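Local coordinates for protein AlyGC (Glaciecola chathamensis, PDB 5GKD) that probably depolymerises alginate by beta-elimination, as a calcium-binding lyase of polysaccharide lyase family 6, at residues A[26-31]-A[52-57]; A[32-37]-A[58-63]; A[38-43]-A[71-76]; A[106-111]-A[424-429]. All blocks are in the same frame, centred on the assembly; numbering follows the deposited sequence.

In the fold
All four contacts gather near the N-terminal end of the first of two parallel beta-helical parts and combine buried with solvent-facing atoms. Interactions 1 and 2 adjoin at the pairing of strands 29-32 and 58-62 and join neighbouring turns of the chain, while interaction 3 sets strand 35-41, shared with 2, against the start of strand 73-81. Their chemistry follows their place. At a loop, interaction 1 is almost wholly polar, built on amides; interaction 2 has an apolar interior side and a watery corner; interaction 3 rests mostly on hydrophobic side chains facing the interior. In interaction 4 a loop from over 300 residues later lays aromatic rings on strand 105-112. Its Trp-426 also reaches Pro-55 in interaction 1.

Interaction 1 (A[26-31]-A[52-57]); sequences LANGTW and GQTPGK
Asn-28 plugs into the loop 52-57 and is gripped by it from backbone to amide. Its own N-H points almost straight (174°) at Gln-53 OE1, 2.8 Å from Asn-28 N and in the plane of that carbonyl. From there the side chain can be followed outward. CB sits beside Gln-53 OE1 and Lys-57 O. With CG turned beside the backbone N (chi1 -68°), the Asn-28 amide crosses the extended Gln-53 chain at about a right angle; the two amide planes stack 18° apart, and Asn-28 CG also rests on Lys-57 CB at 3.7 Å. At the tip both polar atoms are used. Asn-28 OD1 accepts Thr-54 N (2.9 Å) on an in-plane lone pair. Asn-28 ND2 donates to Thr-54 OG1 at 3.0 Å, keeping that oxygen in its amide plane. These two bonds fix which way round the amide sits. With an alanine here, Thr-54 N and OG1 would probably lose their mates and the Gln-53 amide its stacking partner. Backbone bonds frame the plug, Gln-53 N to Leu-26 O and Gly-29 N to Lys-57 O, while a type II turn from Thr-54 to Lys-57 brings the loop back. Around it, strand 23-26 runs parallel between strands 2-5 and 48-52, Leu-26 packs on Val-5 and Val-58, and beyond the loop strand 58-62 takes up strand 29-32 as its neighbour.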
loop_
_atom_site.group_PDB
_atom_site.type_symbol
_atom_site.label_atom_id
_atom_site.label_comp_id
_atom_site.label_asym_id
_atom_site.label_seq_id
_atom_site.Cartn_x
_atom_site.Cartn_y
_atom_site.Cartn_z
ATOM N N LEU A 26 -19.832 33.580 -11.825
ATOM C CA LEU A 26 -19.423 33.088 -10.515
ATOM C C LEU A 26 -18.637 34.179 -9.801
ATOM O O LEU A 26 -17.593 34.615 -10.296
ATOM C CB LEU A 26 -18.575 31.822 -10.631
ATOM C CG LEU A 26 -19.145 30.589 -11.324
ATOM C CD1 LEU A 26 -18.172 29.403 -11.177
ATOM C CD2 LEU A 26 -20.551 30.261 -10.815
ATOM N N ALA A 27 -19.146 34.610 -8.648
ATOM C CA ALA A 27 -18.516 35.653 -7.859
ATOM C C ALA A 27 -17.118 35.240 -7.407
ATOM O O ALA A 27 -16.853 34.075 -7.120
ATOM C CB ALA A 27 -19.387 35.982 -6.633
ATOM N N ASN A 28 -16.227 36.223 -7.328
ATOM C CA ASN A 28 -14.871 35.984 -6.870
ATOM C C ASN A 28 -14.883 35.293 -5.517
ATOM O O ASN A 28 -15.656 35.649 -4.631
ATOM C CB ASN A 28 -14.105 37.305 -6.776
ATOM C CG ASN A 28 -13.853 37.918 -8.126
ATOM O OD1 ASN A 28 -13.851 37.224 -9.142
ATOM N ND2 ASN A 28 -13.624 39.218 -8.150
ATOM N N GLY A 29 -14.033 34.293 -5.380
ATOM C CA GLY A 29 -13.913 33.544 -4.154
ATOM C C GLY A 29 -13.522 32.112 -4.456
ATOM O O GLY A 29 -13.221 31.755 -5.592
ATOM N N THR A 30 -13.540 31.302 -3.405
ATOM C CA THR A 30 -13.180 29.894 -3.467
ATOM C C THR A 30 -14.455 29.058 -3.378
ATOM O O THR A 30 -15.169 29.110 -2.375
ATOM C CB THR A 30 -12.197 29.549 -2.345
ATOM O OG1 THR A 30 -10.988 30.305 -2.523
ATOM C CG2 THR A 30 -11.877 28.068 -2.335
ATOM N N TRP A 31 -14.751 28.319 -4.438
ATOM C CA TRP A 31 -15.917 27.441 -4.497
ATOM C C TRP A 31 -15.425 26.022 -4.278
ATOM O O TRP A 31 -14.823 25.433 -5.179
ATOM C CB TRP A 31 -16.637 27.550 -5.838
ATOM C CG TRP A 31 -17.090 28.913 -6.167
ATOM C CD1 TRP A 31 -16.315 30.012 -6.348
ATOM C CD2 TRP A 31 -18.437 29.332 -6.361
ATOM N NE1 TRP A 31 -17.093 31.093 -6.633
ATOM C CE2 TRP A 31 -18.404 30.702 -6.657
ATOM C CE3 TRP A 31 -19.674 28.673 -6.321
ATOM C CZ2 TRP A 31 -19.554 31.436 -6.915
ATOM C CZ3 TRP A 31 -20.825 29.406 -6.579
ATOM C CH2 TRP A 31 -20.756 30.775 -6.866
ATOM N N GLY A 52 -15.984 33.440 -14.633
ATOM C CA GLY A 52 -15.616 33.996 -13.350
ATOM C C GLY A 52 -15.709 35.511 -13.389
ATOM O O GLY A 52 -15.411 36.146 -14.400
ATOM N N GLN A 53 -16.151 36.083 -12.266
ATOM C CA GLN A 53 -16.278 37.532 -12.139
ATOM C C GLN A 53 -14.985 38.239 -12.518
ATOM O O GLN A 53 -14.981 39.155 -13.344
ATOM C CB GLN A 53 -16.672 37.884 -10.705
ATOM C CG GLN A 53 -16.943 39.353 -10.467
ATOM C CD GLN A 53 -17.185 39.660 -8.996
ATOM O OE1 GLN A 53 -17.153 38.778 -8.148
ATOM N NE2 GLN A 53 -17.409 40.920 -8.694
ATOM N N THR A 54 -13.877 37.811 -11.932
ATOM C CA THR A 54 -12.552 38.313 -12.278
ATOM C C THR A 54 -11.660 37.116 -12.554
ATOM O O THR A 54 -11.281 36.412 -11.600
ATOM C CB THR A 54 -11.944 39.145 -11.159
ATOM O OG1 THR A 54 -12.823 40.221 -10.819
ATOM C CG2 THR A 54 -10.589 39.689 -11.602
ATOM N N PRO A 55 -11.292 36.860 -13.809
ATOM C CA PRO A 55 -10.450 35.691 -14.089
ATOM C C PRO A 55 -9.195 35.752 -13.236
ATOM O O PRO A 55 -8.550 36.791 -13.134
ATOM C CB PRO A 55 -10.156 35.814 -15.585
ATOM C CG PRO A 55 -11.371 36.583 -16.131
ATOM C CD PRO A 55 -11.696 37.572 -15.033
ATOM N N GLY A 56 -8.918 34.656 -12.539
ATOM C CA GLY A 56 -7.824 34.576 -11.607
ATOM C C GLY A 56 -8.228 34.737 -10.157
ATOM O O GLY A 56 -7.387 34.531 -9.282
ATOM N N LYS A 57 -9.485 35.106 -9.880
ATOM C CA LYS A 57 -9.986 35.188 -8.511
ATOM C C LYS A 57 -11.133 34.228 -8.222
ATOM O O LYS A 57 -11.670 34.246 -7.107
ATOM C CB LYS A 57 -10.436 36.622 -8.188
ATOM C CG LYS A 57 -9.296 37.631 -8.174
ATOM C CD LYS A 57 -9.770 39.048 -7.861
ATOM C CE LYS A 57 -8.581 39.960 -7.585
ATOM N NZ LYS A 57 -8.939 41.406 -7.472
#

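Interaction 2 (A[32-37]-A[58-63]); sequences RDFEVL and VFLTGQ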
loop_
_atom_site.group_PDB
_atom_site.type_symbol
_atom_site.label_atom_id
_atom_site.label_comp_id
_atom_site.label_asym_id
_atom_site.label_seq_id
_atom_site.Cartn_x
_atom_site.Cartn_y
_atom_site.Cartn_z
ATOM N N ARG A 32 -15.681 25.473 -3.097
ATOM C CA ARG A 32 -15.165 24.162 -2.742
ATOM C C ARG A 32 -16.210 23.089 -3.024
ATOM O O ARG A 32 -17.405 23.302 -2.814
ATOM C CB ARG A 32 -14.729 24.121 -1.272
ATOM C CG ARG A 32 -14.051 22.809 -0.872
ATOM C CD ARG A 32 -12.799 22.979 -0.012
ATOM N NE ARG A 32 -12.164 21.676 0.210
ATOM C CZ ARG A 32 -10.928 21.320 -0.169
ATOM N NH1 ARG A 32 -10.106 22.172 -0.792
ATOM N NH2 ARG A 32 -10.510 20.085 0.088
ATOM N N ASP A 33 -15.757 21.943 -3.527
ATOM C CA ASP A 33 -16.635 20.803 -3.786
ATOM C C ASP A 33 -17.813 21.191 -4.680
ATOM O O ASP A 33 -18.954 20.819 -4.423
ATOM C CB ASP A 33 -17.149 20.197 -2.474
ATOM C CG ASP A 33 -16.027 19.757 -1.538
ATOM O OD1 ASP A 33 -14.914 19.438 -1.999
ATOM O OD2 ASP A 33 -16.277 19.723 -0.322
ATOM N N PHE A 34 -17.536 21.952 -5.734
ATOM C CA PHE A 34 -18.558 22.453 -6.647
ATOM C C PHE A 34 -18.512 21.637 -7.939
ATOM O O PHE A 34 -17.668 21.882 -8.801
ATOM C CB PHE A 34 -18.339 23.937 -6.925
ATOM C CG PHE A 34 -19.493 24.609 -7.628
ATOM C CD1 PHE A 34 -20.731 23.988 -7.721
ATOM C CD2 PHE A 34 -19.339 25.860 -8.195
ATOM C CE1 PHE A 34 -21.783 24.611 -8.353
ATOM C CE2 PHE A 34 -20.401 26.474 -8.842
ATOM C CZ PHE A 34 -21.617 25.848 -8.916
ATOM N N GLU A 35 -19.445 20.692 -8.079
ATOM C CA GLU A 35 -19.621 19.920 -9.311
ATOM C C GLU A 35 -20.556 20.696 -10.232
ATOM O O GLU A 35 -21.774 20.649 -10.076
ATOM C CB GLU A 35 -20.172 18.530 -9.008
ATOM C CG GLU A 35 -19.214 17.645 -8.252
ATOM C CD GLU A 35 -19.774 16.259 -7.964
ATOM O OE1 GLU A 35 -19.886 15.438 -8.902
ATOM O OE2 GLU A 35 -20.077 15.984 -6.792
ATOM N N VAL A 36 -19.984 21.407 -11.199
ATOM C CA VAL A 36 -20.730 22.319 -12.055
ATOM C C VAL A 36 -21.319 21.534 -13.216
ATOM O O VAL A 36 -20.590 20.882 -13.961
ATOM C CB VAL A 36 -19.833 23.453 -12.573
ATOM C CG1 VAL A 36 -20.617 24.366 -13.503
ATOM C CG2 VAL A 36 -19.214 24.228 -11.410
ATOM N N LEU A 37 -22.636 21.598 -13.377
ATOM C CA LEU A 37 -23.306 21.081 -14.564
ATOM C C LEU A 37 -23.873 22.286 -15.296
ATOM O O LEU A 37 -24.858 22.885 -14.850
ATOM C CB LEU A 37 -24.397 20.067 -14.219
ATOM C CG LEU A 37 -25.272 19.568 -15.385
ATOM C CD1 LEU A 37 -24.409 19.024 -16.507
ATOM C CD2 LEU A 37 -26.286 18.514 -14.932
ATOM N N VAL A 58 -11.555 33.425 -9.193
ATOM C CA VAL A 58 -12.563 32.387 -8.987
ATOM C C VAL A 58 -11.855 31.046 -9.032
ATOM O O VAL A 58 -11.356 30.620 -10.083
ATOM C CB VAL A 58 -13.689 32.454 -10.025
ATOM C CG1 VAL A 58 -14.615 31.262 -9.887
ATOM C CG2 VAL A 58 -14.444 33.761 -9.898
ATOM N N PHE A 59 -11.834 30.374 -7.896
ATOM C CA PHE A 59 -11.189 29.086 -7.741
ATOM C C PHE A 59 -12.243 28.030 -7.493
ATOM O O PHE A 59 -13.159 28.243 -6.694
ATOM C CB PHE A 59 -10.202 29.118 -6.571
ATOM C CG PHE A 59 -9.174 30.184 -6.697
ATOM C CD1 PHE A 59 -8.082 30.010 -7.529
ATOM C CD2 PHE A 59 -9.300 31.371 -5.996
ATOM C CE1 PHE A 59 -7.128 30.988 -7.650
ATOM C CE2 PHE A 59 -8.342 32.361 -6.124
ATOM C CZ PHE A 59 -7.256 32.165 -6.953
ATOM N N LEU A 60 -12.110 26.905 -8.169
ATOM C CA LEU A 60 -12.930 25.732 -7.920
ATOM C C LEU A 60 -12.012 24.679 -7.322
ATOM O O LEU A 60 -11.100 24.192 -7.998
ATOM C CB LEU A 60 -13.611 25.236 -9.190
ATOM C CG LEU A 60 -14.967 25.894 -9.440
ATOM C CD1 LEU A 60 -14.779 27.337 -9.798
ATOM C CD2 LEU A 60 -15.768 25.184 -10.502
ATOM N N THR A 61 -12.258 24.329 -6.062
ATOM C CA THR A 61 -11.326 23.541 -5.267
ATOM C C THR A 61 -12.020 22.303 -4.701
ATOM O O THR A 61 -13.227 22.099 -4.856
ATOM C CB THR A 61 -10.724 24.371 -4.124
ATOM O OG1 THR A 61 -11.739 24.689 -3.153
ATOM C CG2 THR A 61 -10.105 25.651 -4.657
ATOM N N GLY A 62 -11.237 21.469 -4.039
ATOM C CA GLY A 62 -11.780 20.229 -3.514
ATOM C C GLY A 62 -12.278 19.351 -4.638
ATOM O O GLY A 62 -11.688 19.294 -5.721
ATOM N N GLN A 63 -13.397 18.671 -4.393
ATOM C CA GLN A 63 -13.957 17.741 -5.376
ATOM C C GLN A 63 -14.938 18.487 -6.274
ATOM O O GLN A 63 -16.143 18.268 -6.255
ATOM C CB GLN A 63 -14.593 16.539 -4.688
ATOM C CG GLN A 63 -13.568 15.481 -4.309
ATOM C CD GLN A 63 -12.493 16.050 -3.394
ATOM O OE1 GLN A 63 -12.730 16.259 -2.203
ATOM N NE2 GLN A 63 -11.332 16.356 -3.953
HETATM O O HOH W 1 -12.847 18.532 -0.623
HETATM O O HOH W 2 -9.968 25.112 -0.953
HETATM O O HOH W 3 -18.078 17.309 -4.555
#
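Leu-60 packs tightly against Val-36 on the buried side, with Phe-34 farther off. Its CD2 meets Val-36 CG2 at 3.7 Å, the two side chains crossing at about a right angle, and approaches Phe-34 CD2 more loosely. Val-36 CG2 in turn lies over the centre of the Phe-34 ring. Gly-62 is a second tight point: its positive phi suits glycine, and a CB there would run into Asp-33 OD1. This is a corner of a right-handed parallel beta-helix, the fold of the pectate-lyase-like families. The chain leaves strand 29-32 through Asp-33, whose left-handed helical backbone (phi 54°, psi 44°) starts it toward strand 35-41, and the corner after strand 58-62 stacks against it. Asp-33 N bonds to Thr-61 O (2.9 Å), while Asp-33 OD1 takes Gln-63 N at 2.9 Å on its anti lone pair. The outer side is wetter. Arg-32 bends at chi2 (136°) and lays a face of its guanidinium over Gly-62 CA. One water bridges Arg-32 NH1 to Thr-61 OG1. Another donates to Asp-33 OD1 (2.6 Å) and to Gln-63 OE1, with a weak link from Arg-32 NH2. A third donates to Gln-63 O and, at 3.3 Å, to Glu-35 OE2, an oxygen that also forms a salt bridge with Lys-475 of the second subunit.

Interaction 3 (A[38-43]-A[71-76]); sequences FEAKGN and EHLIVS
Phe-38 and Leu-73 carry most of the apolar contact, with Val-75 beside them. Swung away from the backbone N (chi1 -172°), the Phe-38 ring brings CD2 to Val-75 CG2 at 3.6 Å and CE2 to Leu-73 CB at 3.7 Å. Leu-73 then spreads its methyls against the other strand, CD2 touching Ala-40 CB at 3.8 Å. The backbone adds a parallel bridge between Lys-41 and Glu-71: Gly-42 N donates to Glu-71 O (2.9 Å), and Glu-71 N makes a weak bond to Ala-40 O. Lys-41 and Glu-71 touch through their aliphatic parts, CD to CG, not through their charges. A water donates to both Gly-42 O and Glu-71 OE2. His-72 lays its ring over a peptide, with Asn-43 C 3.5 Å above one face, and its CB presses on Gly-42 C. A glycine here would probably uncover that peptide and leave His-103, whose ring meets this one nearly parallel, without its partner. Phe-38 and Ala-40 also pack on helix 8-17, an arrangement typical of the capped N-terminal end of a right-handed parallel beta-helix, whose interior is filled by such inward-pointing hydrophobic side chains.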
loop_
_atom_site.group_PDB
_atom_site.type_symbol
_atom_site.label_atom_id
_atom_site.label_comp_id
_atom_site.label_asym_id
_atom_site.label_seq_id
_atom_site.Cartn_x
_atom_site.Cartn_y
_atom_site.Cartn_z
ATOM N N PHE A 38 -23.219 22.657 -16.397
ATOM C CA PHE A 38 -23.585 23.805 -17.217
ATOM C C PHE A 38 -24.369 23.255 -18.398
ATOM O O PHE A 38 -23.806 22.909 -19.434
ATOM C CB PHE A 38 -22.348 24.563 -17.672
ATOM C CG PHE A 38 -22.650 25.862 -18.366
ATOM C CD1 PHE A 38 -23.686 26.666 -17.943
ATOM C CD2 PHE A 38 -21.882 26.286 -19.419
ATOM C CE1 PHE A 38 -23.943 27.862 -18.582
ATOM C CE2 PHE A 38 -22.135 27.488 -20.051
ATOM C CZ PHE A 38 -23.159 28.267 -19.644
ATOM N N GLU A 39 -25.680 23.170 -18.231
ATOM C CA GLU A 39 -26.566 22.545 -19.204
ATOM C C GLU A 39 -27.592 23.583 -19.609
ATOM O O GLU A 39 -28.467 23.944 -18.809
ATOM C CB GLU A 39 -27.233 21.291 -18.634
ATOM C CG GLU A 39 -28.309 20.720 -19.547
ATOM C CD GLU A 39 -28.723 19.328 -19.158
ATOM O OE1 GLU A 39 -29.071 18.542 -20.063
ATOM O OE2 GLU A 39 -28.707 19.024 -17.949
ATOM N N ALA A 40 -27.461 24.062 -20.839
ATOM C CA ALA A 40 -28.261 25.151 -21.359
ATOM C C ALA A 40 -28.198 25.099 -22.879
ATOM O O ALA A 40 -27.476 24.296 -23.472
ATOM C CB ALA A 40 -27.765 26.498 -20.829
ATOM N N LYS A 41 -28.961 25.980 -23.510
ATOM C CA LYS A 41 -29.003 26.040 -24.964
ATOM C C LYS A 41 -28.912 27.501 -25.368
ATOM O O LYS A 41 -29.901 28.233 -25.342
ATOM C CB LYS A 41 -30.257 25.393 -25.516
ATOM C CG LYS A 41 -30.351 23.919 -25.168
ATOM C CD LYS A 41 -30.125 22.986 -26.375
ATOM C CE LYS A 41 -30.260 21.522 -26.023
ATOM N NZ LYS A 41 -31.562 21.188 -25.405
ATOM N N GLY A 42 -27.714 27.928 -25.707
ATOM C CA GLY A 42 -27.540 29.210 -26.334
ATOM C C GLY A 42 -27.926 29.170 -27.796
ATOM O O GLY A 42 -28.503 28.213 -28.317
ATOM N N ASN A 43 -27.530 30.235 -28.468
ATOM C CA ASN A 43 -27.883 30.589 -29.826
ATOM C C ASN A 43 -26.602 30.754 -30.616
ATOM O O ASN A 43 -25.609 31.237 -30.081
ATOM C CB ASN A 43 -28.601 31.948 -29.827
ATOM C CG ASN A 43 -29.756 31.988 -30.705
ATOM O OD1 ASN A 43 -30.752 31.406 -30.448
ATOM N ND2 ASN A 43 -29.676 32.710 -31.750
ATOM N N GLU A 71 -25.824 23.243 -26.260
ATOM C CA GLU A 71 -25.112 23.798 -27.399
ATOM C C GLU A 71 -24.964 25.301 -27.241
ATOM O O GLU A 71 -25.706 25.946 -26.496
ATOM C CB GLU A 71 -25.822 23.471 -28.723
ATOM C CG GLU A 71 -27.311 23.728 -28.710
ATOM C CD GLU A 71 -27.941 23.555 -30.084
ATOM O OE1 GLU A 71 -27.331 22.891 -30.943
ATOM O OE2 GLU A 71 -29.031 24.117 -30.320
ATOM N N HIS A 72 -23.984 25.849 -27.967
ATOM C CA HIS A 72 -23.689 27.279 -27.973
ATOM C C HIS A 72 -23.414 27.808 -26.565
ATOM O O HIS A 72 -23.919 28.851 -26.149
ATOM C CB HIS A 72 -24.810 28.048 -28.677
ATOM C CG HIS A 72 -24.949 27.663 -30.118
ATOM N ND1 HIS A 72 -24.036 28.045 -31.082
ATOM C CD2 HIS A 72 -25.853 26.875 -30.749
ATOM C CE1 HIS A 72 -24.391 27.535 -32.248
ATOM N NE2 HIS A 72 -25.486 26.815 -32.072
ATOM N N LEU A 73 -22.573 27.089 -25.836
ATOM C CA LEU A 73 -22.136 27.488 -24.509
ATOM C C LEU A 73 -20.695 27.974 -24.559
ATOM O O LEU A 73 -19.910 27.552 -25.411
ATOM C CB LEU A 73 -22.241 26.318 -23.523
ATOM C CG LEU A 73 -23.570 25.561 -23.592
ATOM C CD1 LEU A 73 -23.534 24.314 -22.708
ATOM C CD2 LEU A 73 -24.745 26.471 -23.205
ATOM N N ILE A 74 -20.354 28.853 -23.623
ATOM C CA ILE A 74 -18.985 29.297 -23.410
ATOM C C ILE A 74 -18.692 29.264 -21.914
ATOM O O ILE A 74 -19.498 29.743 -21.116
ATOM C CB ILE A 74 -18.752 30.712 -23.952
ATOM C CG1 ILE A 74 -19.162 30.798 -25.424
ATOM C CG2 ILE A 74 -17.298 31.094 -23.764
ATOM C CD1 ILE A 74 -18.980 32.185 -25.995
ATOM N N VAL A 75 -17.549 28.700 -21.532
ATOM C CA VAL A 75 -17.076 28.722 -20.152
ATOM C C VAL A 75 -15.698 29.374 -20.132
ATOM O O VAL A 75 -14.821 28.985 -20.912
ATOM C CB VAL A 75 -17.003 27.311 -19.551
ATOM C CG1 VAL A 75 -16.482 27.385 -18.126
ATOM C CG2 VAL A 75 -18.350 26.625 -19.589
ATOM N N SER A 76 -15.494 30.348 -19.239
ATOM C CA SER A 76 -14.214 31.049 -19.225
ATOM C C SER A 76 -13.881 31.601 -17.846
ATOM O O SER A 76 -14.756 31.855 -17.019
ATOM C CB SER A 76 -14.186 32.192 -20.242
ATOM O OG SER A 76 -15.056 33.232 -19.863
HETATM O O HOH W 4 -29.936 26.891 -30.501
#

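Interaction 4 (A[106-111]-A[424-429]); sequences VTQVVI and VSWYPK
Two oxygens of Gln-108 meet the edge of the Trp-426 indole: the backbone O, in plane and 3.3 Å from Trp-426 CZ2, and OE1 beside NE1. This is the outer side of the parallel beta-helix, where its chain turns a corner at Gln-108. Val-424 CG2 stands 3.6 Å above one face of the Trp-426 ring, over its centre; Pro-55 and Gly-56, from the loop before strand 58-62, lie on the other. Trp-426 CG sits between the backbone N and the carbonyl carbon (chi1 48°), which turns the indole toward Gln-108. The second flat group, Tyr-427, takes Val-110 CG1 over a face in a CH-pi contact, 3.8 Å from the ring centroid and 16° off its normal; His-139 meets the ring edge-to-face, and OH bonds to Asp-112. A type I turn from Val-424 to Tyr-427 shapes this loop, which ties the segment following the first beta-helix back onto it. Val-110 meets both rings: CG2 touches Trp-426 CH2 at 3.7 Å and also reaches the Tyr-427 ring. Val-424 CG1 closes against Gln-108 CA (3.5 Å). Trp-426 NE1 donates to Gln-108 OE1 at 3.1 Å; the bond lies in the Gln-108 carbonyl plane and close to the indole plane, although the two planes are turned 34° apart. A water accepts the Ser-425 N-H and makes a weak, long bond to Gln-108 OE1.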
loop_
_atom_site.group_PDB
_atom_site.type_symbol
_atom_site.label_atom_id
_atom_site.label_comp_id
_atom_site.label_asym_id
_atom_site.label_seq_id
_atom_site.Cartn_x
_atom_site.Cartn_y
_atom_site.Cartn_z
ATOM N N VAL A 106 -14.609 26.147 -24.311
ATOM C CA VAL A 106 -13.969 26.363 -23.022
ATOM C C VAL A 106 -12.690 27.132 -23.297
ATOM O O VAL A 106 -11.817 26.643 -24.020
ATOM C CB VAL A 106 -13.666 25.043 -22.294
ATOM C CG1 VAL A 106 -12.855 25.302 -21.022
ATOM C CG2 VAL A 106 -14.937 24.287 -21.991
ATOM N N THR A 107 -12.577 28.329 -22.738
ATOM C CA THR A 107 -11.465 29.214 -23.041
ATOM C C THR A 107 -11.016 29.911 -21.765
ATOM O O THR A 107 -11.832 30.235 -20.906
ATOM C CB THR A 107 -11.830 30.252 -24.123
ATOM O OG1 THR A 107 -10.699 31.086 -24.416
ATOM C CG2 THR A 107 -13.018 31.129 -23.678
ATOM N N GLN A 108 -9.708 30.090 -21.625
ATOM C CA GLN A 108 -9.156 30.828 -20.504
ATOM C C GLN A 108 -9.535 30.185 -19.174
ATOM O O GLN A 108 -9.953 30.856 -18.229
ATOM C CB GLN A 108 -9.590 32.300 -20.549
ATOM C CG GLN A 108 -9.105 33.058 -21.789
ATOM C CD GLN A 108 -9.162 34.566 -21.603
ATOM O OE1 GLN A 108 -8.680 35.078 -20.611
ATOM N NE2 GLN A 108 -9.749 35.271 -22.557
ATOM N N VAL A 109 -9.389 28.871 -19.091
ATOM C CA VAL A 109 -9.461 28.251 -17.781
ATOM C C VAL A 109 -8.163 27.514 -17.486
ATOM O O VAL A 109 -7.502 26.952 -18.367
ATOM C CB VAL A 109 -10.698 27.344 -17.565
ATOM C CG1 VAL A 109 -11.747 27.530 -18.618
ATOM C CG2 VAL A 109 -10.338 25.897 -17.312
ATOM N N VAL A 110 -7.794 27.565 -16.211
ATOM C CA VAL A 110 -6.567 27.001 -15.685
ATOM C C VAL A 110 -6.922 25.736 -14.918
ATOM O O VAL A 110 -7.868 25.732 -14.123
ATOM C CB VAL A 110 -5.855 28.003 -14.757
ATOM C CG1 VAL A 110 -4.651 27.365 -14.109
ATOM C CG2 VAL A 110 -5.483 29.281 -15.494
ATOM N N ILE A 111 -6.157 24.675 -15.132
ATOM C CA ILE A 111 -6.133 23.540 -14.225
ATOM C C ILE A 111 -4.696 23.372 -13.763
ATOM O O ILE A 111 -3.807 23.096 -14.577
ATOM C CB ILE A 111 -6.650 22.252 -14.876
ATOM C CG1 ILE A 111 -8.053 22.476 -15.457
ATOM C CG2 ILE A 111 -6.604 21.121 -13.843
ATOM C CD1 ILE A 111 -8.676 21.235 -16.087
ATOM N N VAL A 424 -3.222 32.021 -20.704
ATOM C CA VAL A 424 -3.857 33.247 -20.229
ATOM C C VAL A 424 -2.804 34.211 -19.684
ATOM O O VAL A 424 -1.796 33.810 -19.097
ATOM C CB VAL A 424 -4.937 32.951 -19.164
ATOM C CG1 VAL A 424 -5.970 32.025 -19.728
ATOM C CG2 VAL A 424 -4.341 32.320 -17.945
ATOM N N SER A 425 -3.038 35.504 -19.896
ATOM C CA SER A 425 -2.113 36.520 -19.410
ATOM C C SER A 425 -2.152 36.676 -17.894
ATOM O O SER A 425 -1.215 37.223 -17.316
ATOM C CB SER A 425 -2.427 37.861 -20.072
ATOM O OG SER A 425 -3.699 38.333 -19.661
ATOM N N TRP A 426 -3.207 36.192 -17.244
ATOM C CA TRP A 426 -3.479 36.478 -15.846
ATOM C C TRP A 426 -3.096 35.334 -14.920
ATOM O O TRP A 426 -3.412 35.380 -13.726
ATOM C CB TRP A 426 -4.956 36.851 -15.678
ATOM C CG TRP A 426 -5.942 35.915 -16.359
ATOM C CD1 TRP A 426 -6.561 36.110 -17.557
ATOM C CD2 TRP A 426 -6.427 34.657 -15.857
ATOM N NE1 TRP A 426 -7.397 35.051 -17.828
ATOM C CE2 TRP A 426 -7.323 34.147 -16.802
ATOM C CE3 TRP A 426 -6.187 33.921 -14.691
ATOM C CZ2 TRP A 426 -7.977 32.934 -16.629
ATOM C CZ3 TRP A 426 -6.843 32.710 -14.515
ATOM C CH2 TRP A 426 -7.730 32.234 -15.472
ATOM N N TYR A 427 -2.421 34.305 -15.435
ATOM C CA TYR A 427 -1.960 33.212 -14.589
ATOM C C TYR A 427 -0.528 32.875 -14.994
ATOM O O TYR A 427 -0.273 32.610 -16.176
ATOM C CB TYR A 427 -2.854 31.986 -14.723
ATOM C CG TYR A 427 -2.805 31.048 -13.543
ATOM C CD1 TYR A 427 -3.638 31.241 -12.447
ATOM C CD2 TYR A 427 -1.945 29.964 -13.529
ATOM C CE1 TYR A 427 -3.605 30.383 -11.379
ATOM C CE2 TYR A 427 -1.909 29.101 -12.446
ATOM C CZ TYR A 427 -2.749 29.318 -11.379
ATOM O OH TYR A 427 -2.737 28.477 -10.290
ATOM N N PRO A 428 0.415 32.866 -14.049
ATOM C CA PRO A 428 1.833 32.749 -14.413
ATOM C C PRO A 428 2.218 31.350 -14.854
ATOM O O PRO A 428 1.661 30.353 -14.401
ATOM C CB PRO A 428 2.558 33.130 -13.116
ATOM C CG PRO A 428 1.587 32.713 -12.043
ATOM C CD PRO A 428 0.231 33.074 -12.605
ATOM N N LYS A 429 3.192 31.292 -15.760
ATOM C CA LYS A 429 3.851 30.050 -16.148
ATOM C C LYS A 429 5.121 29.914 -15.317
ATOM O O LYS A 429 6.001 30.770 -15.381
ATOM C CB LYS A 429 4.164 30.048 -17.645
ATOM C CG LYS A 429 2.928 30.255 -18.528
ATOM C CD LYS A 429 3.259 30.196 -20.004
ATOM C CE LYS A 429 1.997 30.289 -20.861
ATOM N NZ LYS A 429 1.325 31.605 -20.764
HETATM O O HOH W 5 -5.518 36.338 -21.354
#